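Side-chain contacts in 16 kDa salivary peptide (Culex quinquefasciatus, PDB 7KCG), which is of unknown function but adopts a beta-trefoil fold and may bind sugars in mosquito saliva: residues A[7-12]-A[53-58]; A[20-25]-A[137-142]; A[35-40]-A[64-69]. One frame throughout, in Å; residues are numbered along the deposited sequence.

In the fold
All three contacts involve one curled antiparallel sheet of a beta-trefoil; contacts 2 and 3 join strand to strand, contact 1 a loop to a strand. Contact 1 lies at the surface, its centre about 10 Å from the centre of the chain, and is apolar throughout. Contact 2 is partly buried: a leucine meets a tryptophan inside, while a tyrosine and an arginine approach loosely outside. Contact 3 is buried and the one with a salt bridge between its segments. Neighbouring strands link them: 54-59 with 64-69 joins contacts 1 and 3, where Arg-56 pairs with Glu-65, and 22-29 with 34-40 joins contacts 2 and 3. Contacts 1 and 2 meet where Pro-8 packs on Ile-140.

Contact 1 of 3, residues A[7-12]-A[53-58]; sequences VPTGCV and TNFRIR
Val-7 drops onto one face of the Phe-55 ring, the two side chains coming from opposite directions. Its CG1 sits over the ring in a CH-pi contact, 4.0 Å from the centroid and 21° off the normal, displaced toward the rim. The tight spot is at the far end of the ring, where Val-7 CB comes within 3.5 Å of Phe-55 CZ. Val-7 CG2 touches the same end, 3.9 Å from Phe-55 CE2, which means that CB and both methyls of the valine bear on the phenylalanine. The ring reaches up to them because Phe-55 CG stands anti to its own carbonyl carbon (chi1 -62°), on a CB that already points at the loop.

Thr-9 makes the looser side. Its side chain crosses that of Phe-55 at about a right angle and lends just a methyl, CG2, at 4.0 Å from Phe-55 CE1, coming in obliquely. This threonine is exposed to solvent, and its hydroxyl takes no part in the contact.

Ile-96 of strand 93-98 touches both Val-7 and Phe-55, and Ile-48 of strand 45-51 also meets the ring. The loop thus adds Val-7 to a small apolar cluster with Phe-55, Ile-48 and Ile-96. Directional bonds fix the loop through other partners: the backbones of Gly-10 and Val-12 bond to Ile-48 and Trp-46, and Cys-11 is joined to Cys-143 by a disulfide. Between segments 7-12 and 53-58 themselves, carbon meets carbon throughout, and the contact rests on shape and dispersion.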
loop_
_atom_site.group_PDB
_atom_site.type_symbol
_atom_site.label_atom_id
_atom_site.label_comp_id
_atom_site.label_asym_id
_atom_site.label_seq_id
_atom_site.Cartn_x
_atom_site.Cartn_y
_atom_site.Cartn_z
ATOM N N VAL A 7 14.135 -0.933 -4.026
ATOM C CA VAL A 7 12.841 -1.278 -3.392
ATOM C C VAL A 7 12.889 -2.749 -2.956
ATOM O O VAL A 7 13.163 -3.574 -3.806
ATOM C CB VAL A 7 11.623 -0.946 -4.272
ATOM C CG1 VAL A 7 10.327 -1.402 -3.627
ATOM C CG2 VAL A 7 11.576 0.536 -4.590
ATOM N N PRO A 8 12.667 -3.127 -1.678
ATOM C CA PRO A 8 12.698 -4.552 -1.328
ATOM C C PRO A 8 11.583 -5.316 -2.023
ATOM O O PRO A 8 10.436 -4.867 -2.086
ATOM C CB PRO A 8 12.501 -4.550 0.190
ATOM C CG PRO A 8 12.816 -3.149 0.625
ATOM C CD PRO A 8 12.374 -2.285 -0.513
ATOM N N THR A 9 11.925 -6.491 -2.534
ATOM C CA THR A 9 10.947 -7.341 -3.190
ATOM C C THR A 9 10.771 -8.635 -2.408
ATOM O O THR A 9 11.579 -8.981 -1.540
ATOM C CB THR A 9 11.350 -7.633 -4.624
ATOM O OG1 THR A 9 12.729 -8.018 -4.654
ATOM C CG2 THR A 9 11.140 -6.395 -5.476
ATOM N N GLY A 10 9.694 -9.345 -2.726
ATOM C CA GLY A 10 9.315 -10.512 -1.961
ATOM C C GLY A 10 8.597 -10.160 -0.677
ATOM O O GLY A 10 7.735 -9.274 -0.654
ATOM N N CYS A 11 8.946 -10.848 0.405
ATOM C CA CYS A 11 8.260 -10.670 1.675
ATOM C C CYS A 11 8.750 -9.395 2.351
ATOM O O CYS A 11 9.949 -9.239 2.594
ATOM C CB CYS A 11 8.496 -11.885 2.567
ATOM S SG CYS A 11 7.480 -11.960 4.066
ATOM N N VAL A 12 7.819 -8.499 2.689
ATOM C CA VAL A 12 8.141 -7.214 3.301
ATOM C C VAL A 12 7.130 -6.886 4.394
ATOM O O VAL A 12 6.045 -7.466 4.467
ATOM C CB VAL A 12 8.148 -6.066 2.265
ATOM C CG1 VAL A 12 9.249 -6.257 1.237
ATOM C CG2 VAL A 12 6.779 -5.970 1.591
ATOM N N THR A 53 8.874 -1.308 -14.410
ATOM C CA THR A 53 9.396 -0.242 -13.525
ATOM C C THR A 53 8.442 -0.095 -12.337
ATOM O O THR A 53 8.761 0.682 -11.448
ATOM C CB THR A 53 9.569 1.037 -14.345
ATOM O OG1 THR A 53 9.874 2.127 -13.478
ATOM C CG2 THR A 53 8.343 1.366 -15.167
ATOM N N ASN A 54 7.365 -0.884 -12.302
ATOM C CA ASN A 54 6.347 -0.763 -11.263
ATOM C C ASN A 54 6.389 -1.984 -10.348
ATOM O O ASN A 54 7.267 -2.848 -10.457
ATOM C CB ASN A 54 4.967 -0.605 -11.895
ATOM C CG ASN A 54 4.886 0.582 -12.828
ATOM O OD1 ASN A 54 5.363 1.667 -12.507
ATOM N ND2 ASN A 54 4.278 0.383 -13.989
ATOM N N PHE A 55 5.426 -2.045 -9.426
ATOM C CA PHE A 55 5.351 -3.106 -8.437
ATOM C C PHE A 55 3.898 -3.478 -8.193
ATOM O O PHE A 55 3.011 -2.621 -8.220
ATOM C CB PHE A 55 5.972 -2.700 -7.090
ATOM C CG PHE A 55 7.430 -2.385 -7.167
ATOM C CD1 PHE A 55 8.368 -3.396 -7.101
ATOM C CD2 PHE A 55 7.864 -1.072 -7.292
ATOM C CE1 PHE A 55 9.731 -3.109 -7.187
ATOM C CE2 PHE A 55 9.232 -0.774 -7.388
ATOM C CZ PHE A 55 10.159 -1.797 -7.326
ATOM N N ARG A 56 3.667 -4.761 -7.945
ATOM C CA ARG A 56 2.415 -5.223 -7.360
ATOM C C ARG A 56 2.619 -5.519 -5.878
ATOM O O ARG A 56 3.692 -5.957 -5.458
ATOM C CB ARG A 56 1.905 -6.467 -8.079
ATOM C CG ARG A 56 1.543 -6.197 -9.530
ATOM C CD ARG A 56 0.748 -7.350 -10.114
ATOM N NE ARG A 56 0.299 -7.034 -11.462
ATOM C CZ ARG A 56 -0.960 -6.789 -11.806
ATOM N NH1 ARG A 56 -1.936 -6.843 -10.899
ATOM N NH2 ARG A 56 -1.239 -6.516 -13.079
ATOM N N ILE A 57 1.569 -5.280 -5.091
ATOM C CA ILE A 57 1.595 -5.447 -3.643
ATOM C C ILE A 57 0.444 -6.368 -3.264
ATOM O O ILE A 57 -0.720 -6.048 -3.532
ATOM C CB ILE A 57 1.469 -4.098 -2.911
ATOM C CG1 ILE A 57 2.588 -3.133 -3.340
ATOM C CG2 ILE A 57 1.508 -4.282 -1.387
ATOM C CD1 ILE A 57 2.354 -1.696 -2.820
ATOM N N ARG A 58 0.764 -7.481 -2.621
ATOM C CA ARG A 58 -0.222 -8.518 -2.230
ATOM C C ARG A 58 -0.168 -8.821 -0.733
ATOM O O ARG A 58 0.898 -8.999 -0.215
ATOM C CB ARG A 58 0.042 -9.806 -3.003
ATOM C CG ARG A 58 -1.112 -10.782 -2.971
ATOM C CD ARG A 58 -0.836 -11.973 -3.835
ATOM N NE ARG A 58 -0.762 -11.697 -5.248
ATOM C CZ ARG A 58 -1.757 -11.843 -6.083
ATOM N NH1 ARG A 58 -2.931 -12.227 -5.646
ATOM N NH2 ARG A 58 -1.587 -11.594 -7.356
#

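Contact 2 of 3, residues A[20-25]-A[137-142]; sequences GRYLAH and EWRIVK
Tyr-22 and Leu-23 face Arg-139 and Trp-138 with the backbones well apart, the CA atoms of Leu-23 and Trp-138 being 9.3 Å from each other, so the strands meet through side chains and not as paired neighbours. Leu-23 points its CB at the other strand and carries the buried half of the contact. Its CD1 lies 4.2 Å from Trp-138 CZ3, on the six-membered part of the indole, and approaches the ring system obliquely. Trp-138 swings its indole toward the leucine although its CB does not aim there; with CG beside the backbone N (chi1 -56°), the benzo end is carried across to the leucine methyl. The opposite, polar part of the indole is engaged too: NE1 hydrogen-bonds to the carbonyl O of Leu-116.

The outer half is looser. Tyr-22 sends its CB away from strand 138-142, but the length of its ring brings OH to 4.2 Å from Arg-139 NH2, too far for a hydrogen bond. The hydroxyl lies oblique to the guanidinium, which belongs to an exposed arginine.

Strand 12-16 bridges the two segments: it pairs with strand 138-142, and Ile-14 is hydrogen-bonded through its backbone to Leu-23. From the same strand, Ile-14 and Asn-16 touch Trp-138, while Thr-13 and Lys-15 touch Tyr-22. Phe-39 of strand 34-40 and Ile-107 of strand 104-109 also pack on the indole, placing Trp-138 in the trefoil interior among strands 12-16, 34-40 and 104-109.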
loop_
_atom_site.group_PDB
_atom_site.type_symbol
_atom_site.label_atom_id
_atom_site.label_comp_id
_atom_site.label_asym_id
_atom_site.label_seq_id
_atom_site.Cartn_x
_atom_site.Cartn_y
_atom_site.Cartn_z
ATOM N N GLY A 20 2.828 5.427 12.456
ATOM C CA GLY A 20 3.667 4.514 13.202
ATOM C C GLY A 20 3.143 3.106 13.350
ATOM O O GLY A 20 3.619 2.375 14.225
ATOM N N ARG A 21 2.186 2.691 12.519
ATOM C CA ARG A 21 1.670 1.331 12.555
ATOM C C ARG A 21 1.805 0.680 11.179
ATOM O O ARG A 21 2.096 1.337 10.177
ATOM C CB ARG A 21 0.214 1.315 13.029
ATOM C CG ARG A 21 0.017 1.837 14.443
ATOM C CD ARG A 21 -1.394 1.584 14.912
ATOM N NE ARG A 21 -2.368 2.460 14.262
ATOM C CZ ARG A 21 -3.637 2.121 14.036
ATOM N NH1 ARG A 21 -4.073 0.919 14.389
ATOM N NH2 ARG A 21 -4.463 2.981 13.451
ATOM N N TYR A 22 1.586 -0.633 11.147
ATOM C CA TYR A 22 1.824 -1.448 9.965
ATOM C C TYR A 22 0.573 -1.572 9.110
ATOM O O TYR A 22 -0.529 -1.779 9.628
ATOM C CB TYR A 22 2.307 -2.841 10.373
ATOM C CG TYR A 22 3.673 -2.818 10.999
ATOM C CD1 TYR A 22 3.833 -2.595 12.362
ATOM C CD2 TYR A 22 4.811 -2.990 10.223
ATOM C CE1 TYR A 22 5.090 -2.561 12.932
ATOM C CE2 TYR A 22 6.059 -2.962 10.785
ATOM C CZ TYR A 22 6.199 -2.743 12.139
ATOM O OH TYR A 22 7.460 -2.710 12.693
ATOM N N LEU A 23 0.746 -1.440 7.796
ATOM C CA LEU A 23 -0.353 -1.707 6.879
ATOM C C LEU A 23 -0.784 -3.158 7.023
ATOM O O LEU A 23 0.047 -4.058 7.160
ATOM C CB LEU A 23 0.071 -1.420 5.435
ATOM C CG LEU A 23 -1.044 -1.322 4.388
ATOM C CD1 LEU A 23 -1.933 -0.127 4.668
ATOM C CD2 LEU A 23 -0.451 -1.232 2.997
ATOM N N ALA A 24 -2.094 -3.392 6.991
ATOM C CA ALA A 24 -2.600 -4.732 7.238
ATOM C C ALA A 24 -3.945 -4.899 6.543
ATOM O O ALA A 24 -4.599 -3.920 6.172
ATOM C CB ALA A 24 -2.735 -5.000 8.743
ATOM N N HIS A 25 -4.341 -6.157 6.370
ATOM C CA HIS A 25 -5.707 -6.456 5.966
ATOM C C HIS A 25 -6.669 -6.042 7.071
ATOM O O HIS A 25 -6.285 -5.867 8.230
ATOM C CB HIS A 25 -5.877 -7.947 5.676
ATOM C CG HIS A 25 -5.917 -8.802 6.906
ATOM N ND1 HIS A 25 -7.054 -8.956 7.673
ATOM C CD2 HIS A 25 -4.956 -9.546 7.506
ATOM C CE1 HIS A 25 -6.791 -9.754 8.691
ATOM N NE2 HIS A 25 -5.526 -10.126 8.613
ATOM N N GLU A 137 4.456 8.678 3.568
ATOM C CA GLU A 137 5.771 8.054 3.531
ATOM C C GLU A 137 5.702 6.705 4.224
ATOM O O GLU A 137 5.098 6.581 5.291
ATOM C CB GLU A 137 6.823 8.973 4.180
ATOM C CG GLU A 137 7.027 10.251 3.362
ATOM C CD GLU A 137 8.025 11.215 3.992
ATOM O OE1 GLU A 137 8.192 11.162 5.222
ATOM O OE2 GLU A 137 8.628 12.019 3.252
ATOM N N TRP A 138 6.301 5.694 3.601
ATOM C CA TRP A 138 6.164 4.315 4.047
ATOM C C TRP A 138 7.517 3.642 4.154
ATOM O O TRP A 138 8.310 3.664 3.196
ATOM C CB TRP A 138 5.265 3.525 3.085
ATOM C CG TRP A 138 3.934 4.146 2.917
ATOM C CD1 TRP A 138 3.612 5.170 2.081
ATOM C CD2 TRP A 138 2.731 3.809 3.625
ATOM N NE1 TRP A 138 2.269 5.491 2.221
ATOM C CE2 TRP A 138 1.713 4.660 3.154
ATOM C CE3 TRP A 138 2.415 2.857 4.602
ATOM C CZ2 TRP A 138 0.390 4.584 3.621
ATOM C CZ3 TRP A 138 1.103 2.788 5.065
ATOM C CH2 TRP A 138 0.119 3.648 4.580
ATOM N N ARG A 139 7.761 2.993 5.294
ATOM C CA ARG A 139 8.985 2.222 5.491
ATOM C C ARG A 139 8.751 0.777 5.064
ATOM O O ARG A 139 7.888 0.096 5.623
ATOM C CB ARG A 139 9.457 2.276 6.946
ATOM C CG ARG A 139 10.783 1.524 7.166
ATOM C CD ARG A 139 11.374 1.785 8.555
ATOM N NE ARG A 139 11.037 0.734 9.520
ATOM C CZ ARG A 139 10.883 0.928 10.832
ATOM N NH1 ARG A 139 11.017 2.144 11.358
ATOM N NH2 ARG A 139 10.577 -0.095 11.624
ATOM N N ILE A 140 9.537 0.309 4.099
ATOM C CA ILE A 140 9.368 -1.014 3.502
ATOM C C ILE A 140 10.606 -1.834 3.830
ATOM O O ILE A 140 11.705 -1.517 3.360
ATOM C CB ILE A 140 9.151 -0.929 1.984
ATOM C CG1 ILE A 140 7.897 -0.102 1.686
ATOM C CG2 ILE A 140 9.061 -2.321 1.383
ATOM C CD1 ILE A 140 7.659 0.155 0.212
ATOM N N VAL A 141 10.436 -2.898 4.616
ATOM C CA VAL A 141 11.559 -3.702 5.099
ATOM C C VAL A 141 11.319 -5.174 4.782
ATOM O O VAL A 141 10.196 -5.674 4.926
ATOM C CB VAL A 141 11.777 -3.521 6.618
ATOM C CG1 VAL A 141 13.031 -4.263 7.065
ATOM C CG2 VAL A 141 11.861 -2.038 6.985
ATOM N N LYS A 142 12.383 -5.872 4.383
ATOM C CA LYS A 142 12.306 -7.311 4.157
ATOM C C LYS A 142 11.923 -8.041 5.443
ATOM O O LYS A 142 12.274 -7.625 6.551
ATOM C CB LYS A 142 13.637 -7.844 3.624
ATOM C CG LYS A 142 13.988 -7.355 2.228
ATOM C CD LYS A 142 15.331 -7.901 1.771
#

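Contact 3 of 3, residues A[35-40]-A[64-69]. With FMT (formic acid), chain C.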
loop_
_atom_site.group_PDB
_atom_site.type_symbol
_atom_site.label_atom_id
_atom_site.label_comp_id
_atom_site.label_asym_id
_atom_site.label_seq_id
_atom_site.Cartn_x
_atom_site.Cartn_y
_atom_site.Cartn_z
ATOM N N ARG A 35 -12.081 -6.259 -0.018
ATOM C CA ARG A 35 -11.807 -6.229 1.442
ATOM C C ARG A 35 -11.076 -4.935 1.783
ATOM O O ARG A 35 -10.318 -4.448 0.956
ATOM C CB ARG A 35 -10.983 -7.432 1.898
ATOM C CG ARG A 35 -10.546 -7.422 3.355
ATOM C CD ARG A 35 -9.629 -8.563 3.740
ATOM N NE ARG A 35 -9.934 -9.777 3.011
ATOM C CZ ARG A 35 -10.863 -10.651 3.365
ATOM N NH1 ARG A 35 -11.580 -10.447 4.455
ATOM N NH2 ARG A 35 -11.071 -11.724 2.629
ATOM N N HIS A 36 -11.310 -4.399 2.972
ATOM C CA HIS A 36 -10.728 -3.090 3.338
ATOM C C HIS A 36 -9.297 -3.241 3.832
ATOM O O HIS A 36 -8.883 -4.361 4.102
ATOM C CB HIS A 36 -11.614 -2.438 4.394
ATOM C CG HIS A 36 -12.734 -1.637 3.823
ATOM N ND1 HIS A 36 -14.052 -1.890 4.132
ATOM C CD2 HIS A 36 -12.738 -0.592 2.972
ATOM C CE1 HIS A 36 -14.818 -1.032 3.496
ATOM N NE2 HIS A 36 -14.037 -0.228 2.776
ATOM N N VAL A 37 -8.586 -2.130 3.931
ATOM C CA VAL A 37 -7.224 -2.156 4.453
ATOM C C VAL A 37 -7.173 -1.327 5.727
ATOM O O VAL A 37 -7.931 -0.364 5.900
ATOM C CB VAL A 37 -6.185 -1.634 3.442
ATOM C CG1 VAL A 37 -6.091 -2.562 2.247
ATOM C CG2 VAL A 37 -6.547 -0.230 3.003
ATOM N N SER A 38 -6.263 -1.703 6.617
ATOM C CA SER A 38 -6.193 -1.057 7.916
ATOM C C SER A 38 -4.750 -1.089 8.415
ATOM O O SER A 38 -3.809 -1.302 7.641
ATOM C CB SER A 38 -7.176 -1.731 8.886
ATOM O OG SER A 38 -7.477 -0.851 9.944
ATOM N N PHE A 39 -4.610 -0.867 9.716
ATOM C CA PHE A 39 -3.279 -0.855 10.353
ATOM C C PHE A 39 -3.274 -1.824 11.529
ATOM O O PHE A 39 -4.344 -2.225 11.994
ATOM C CB PHE A 39 -2.940 0.548 10.842
ATOM C CG PHE A 39 -2.584 1.545 9.778
ATOM C CD1 PHE A 39 -1.325 1.546 9.208
ATOM C CD2 PHE A 39 -3.500 2.493 9.369
ATOM C CE1 PHE A 39 -0.994 2.467 8.231
ATOM C CE2 PHE A 39 -3.169 3.409 8.389
ATOM C CZ PHE A 39 -1.917 3.396 7.825
ATOM N N CYS A 40 -2.083 -2.217 11.960
ATOM C CA CYS A 40 -1.928 -3.127 13.121
ATOM C C CYS A 40 -0.605 -2.804 13.826
ATOM O O CYS A 40 0.318 -2.358 13.149
ATOM C CB CYS A 40 -1.963 -4.585 12.696
ATOM S SG CYS A 40 -2.600 -5.708 13.966
ATOM N N GLU A 64 -4.424 -11.447 -1.402
ATOM C CA GLU A 64 -5.203 -10.512 -2.198
ATOM C C GLU A 64 -4.374 -9.294 -2.588
ATOM O O GLU A 64 -3.553 -8.813 -1.800
ATOM C CB GLU A 64 -6.444 -10.082 -1.415
ATOM C CG GLU A 64 -7.382 -11.249 -1.113
ATOM C CD GLU A 64 -8.326 -10.968 0.053
ATOM O OE1 GLU A 64 -8.283 -9.856 0.621
ATOM O OE2 GLU A 64 -9.126 -11.867 0.399
ATOM N N GLU A 65 -4.584 -8.808 -3.813
ATOM C CA GLU A 65 -3.829 -7.674 -4.338
ATOM C C GLU A 65 -4.358 -6.357 -3.798
ATOM O O GLU A 65 -5.565 -6.156 -3.677
ATOM C CB GLU A 65 -3.904 -7.621 -5.863
ATOM C CG GLU A 65 -3.092 -8.637 -6.603
ATOM C CD GLU A 65 -2.996 -8.294 -8.081
ATOM O OE1 GLU A 65 -4.039 -8.326 -8.782
ATOM O OE2 GLU A 65 -1.876 -7.983 -8.538
ATOM N N LEU A 66 -3.439 -5.441 -3.501
ATOM C CA LEU A 66 -3.795 -4.093 -3.097
ATOM C C LEU A 66 -4.077 -3.244 -4.331
ATOM O O LEU A 66 -3.279 -3.229 -5.269
ATOM C CB LEU A 66 -2.640 -3.484 -2.288
ATOM C CG LEU A 66 -2.919 -2.116 -1.695
ATOM C CD1 LEU A 66 -3.848 -2.278 -0.514
ATOM C CD2 LEU A 66 -1.610 -1.439 -1.276
ATOM N N PHE A 67 -5.207 -2.533 -4.349
ATOM C CA PHE A 67 -5.489 -1.705 -5.520
ATOM C C PHE A 67 -6.312 -0.493 -5.117
ATOM O O PHE A 67 -6.905 -0.448 -4.041
ATOM C CB PHE A 67 -6.185 -2.499 -6.645
ATOM C CG PHE A 67 -7.644 -2.791 -6.391
ATOM C CD1 PHE A 67 -8.016 -3.798 -5.529
ATOM C CD2 PHE A 67 -8.628 -2.085 -7.063
ATOM C CE1 PHE A 67 -9.363 -4.085 -5.315
ATOM C CE2 PHE A 67 -9.988 -2.363 -6.847
ATOM C CZ PHE A 67 -10.342 -3.358 -5.978
ATOM N N GLU A 68 -6.299 0.518 -5.981
ATOM C CA GLU A 68 -7.093 1.721 -5.781
ATOM C C GLU A 68 -8.302 1.677 -6.702
ATOM O O GLU A 68 -8.181 1.326 -7.878
ATOM C CB GLU A 68 -6.283 2.991 -6.055
ATOM C CG GLU A 68 -7.102 4.267 -5.841
ATOM C CD GLU A 68 -6.327 5.549 -6.103
ATOM O OE1 GLU A 68 -5.102 5.487 -6.349
ATOM O OE2 GLU A 68 -6.951 6.633 -6.061
ATOM N N SER A 69 -9.456 2.065 -6.165
ATOM C CA SER A 69 -10.744 1.849 -6.806
ATOM C C SER A 69 -11.273 3.120 -7.458
ATOM O O SER A 69 -10.920 4.238 -7.079
ATOM C CB SER A 69 -11.752 1.329 -5.778
ATOM O OG SER A 69 -13.092 1.389 -6.254
HETATM C C FMT C . -13.001 -0.983 -8.584
HETATM O O1 FMT C . -12.646 -0.024 -9.236
HETATM O O2 FMT C . -13.770 -0.944 -7.547
#
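Arg-35 and Glu-64 form a side-on, two-pronged salt bridge in this beta-trefoil, joining strands 34-40 and 64-69, which both pair with strand 76-81. Arg-35 NE gives its hydrogen to Glu-64 OE1 at 2.9 Å, and Arg-35 NH2 gives one to Glu-64 OE2 at 3.0 Å. Both bonds are nearly straight, at 165°, and both acceptors use their syn lone pairs. The guanidinium and carboxylate planes are only 10° apart, so each oxygen of the buried glutamate has its own donor, from an arginine that is itself partly exposed, and neither group can easily rotate without breaking a bond. A bend in the arginine chain at chi3 (-34°) turns the NE edge to the carboxylate, which arrives on a chain extended beyond CG.

Further along the strands, the contact becomes apolar: Val-37 CG1 touches Leu-66 CD1 at 3.6 Å, the two side chains crossing at about a right angle. Val-37 also touches Val-125 of strand 125-128, and Val-78 meets Leu-66.

The other acidic side chains of strand 64-69 are also engaged. Glu-65 OE2 pairs with Arg-56 NH1 of strand 54-59, and Glu-68 OE2 is hydrogen-bonded to His-114 ND1. Ser-38 OG finds its partner in the carbonyl O of Asp-123.

At the end of strand 64-69 a formic acid molecule, probably from the crystallisation liquor, is hydrogen-bonded to Arg-34 NE and Gln-70 N as well as to Ser-69. Its carbon lies at the edge of the Phe-67 ring, 3.7 Å from Phe-67 CE2. Ser-69 OG, also bonded to the backbone N of Gln-71, donates a hydrogen bond of 2.8 Å to the formic acid O2.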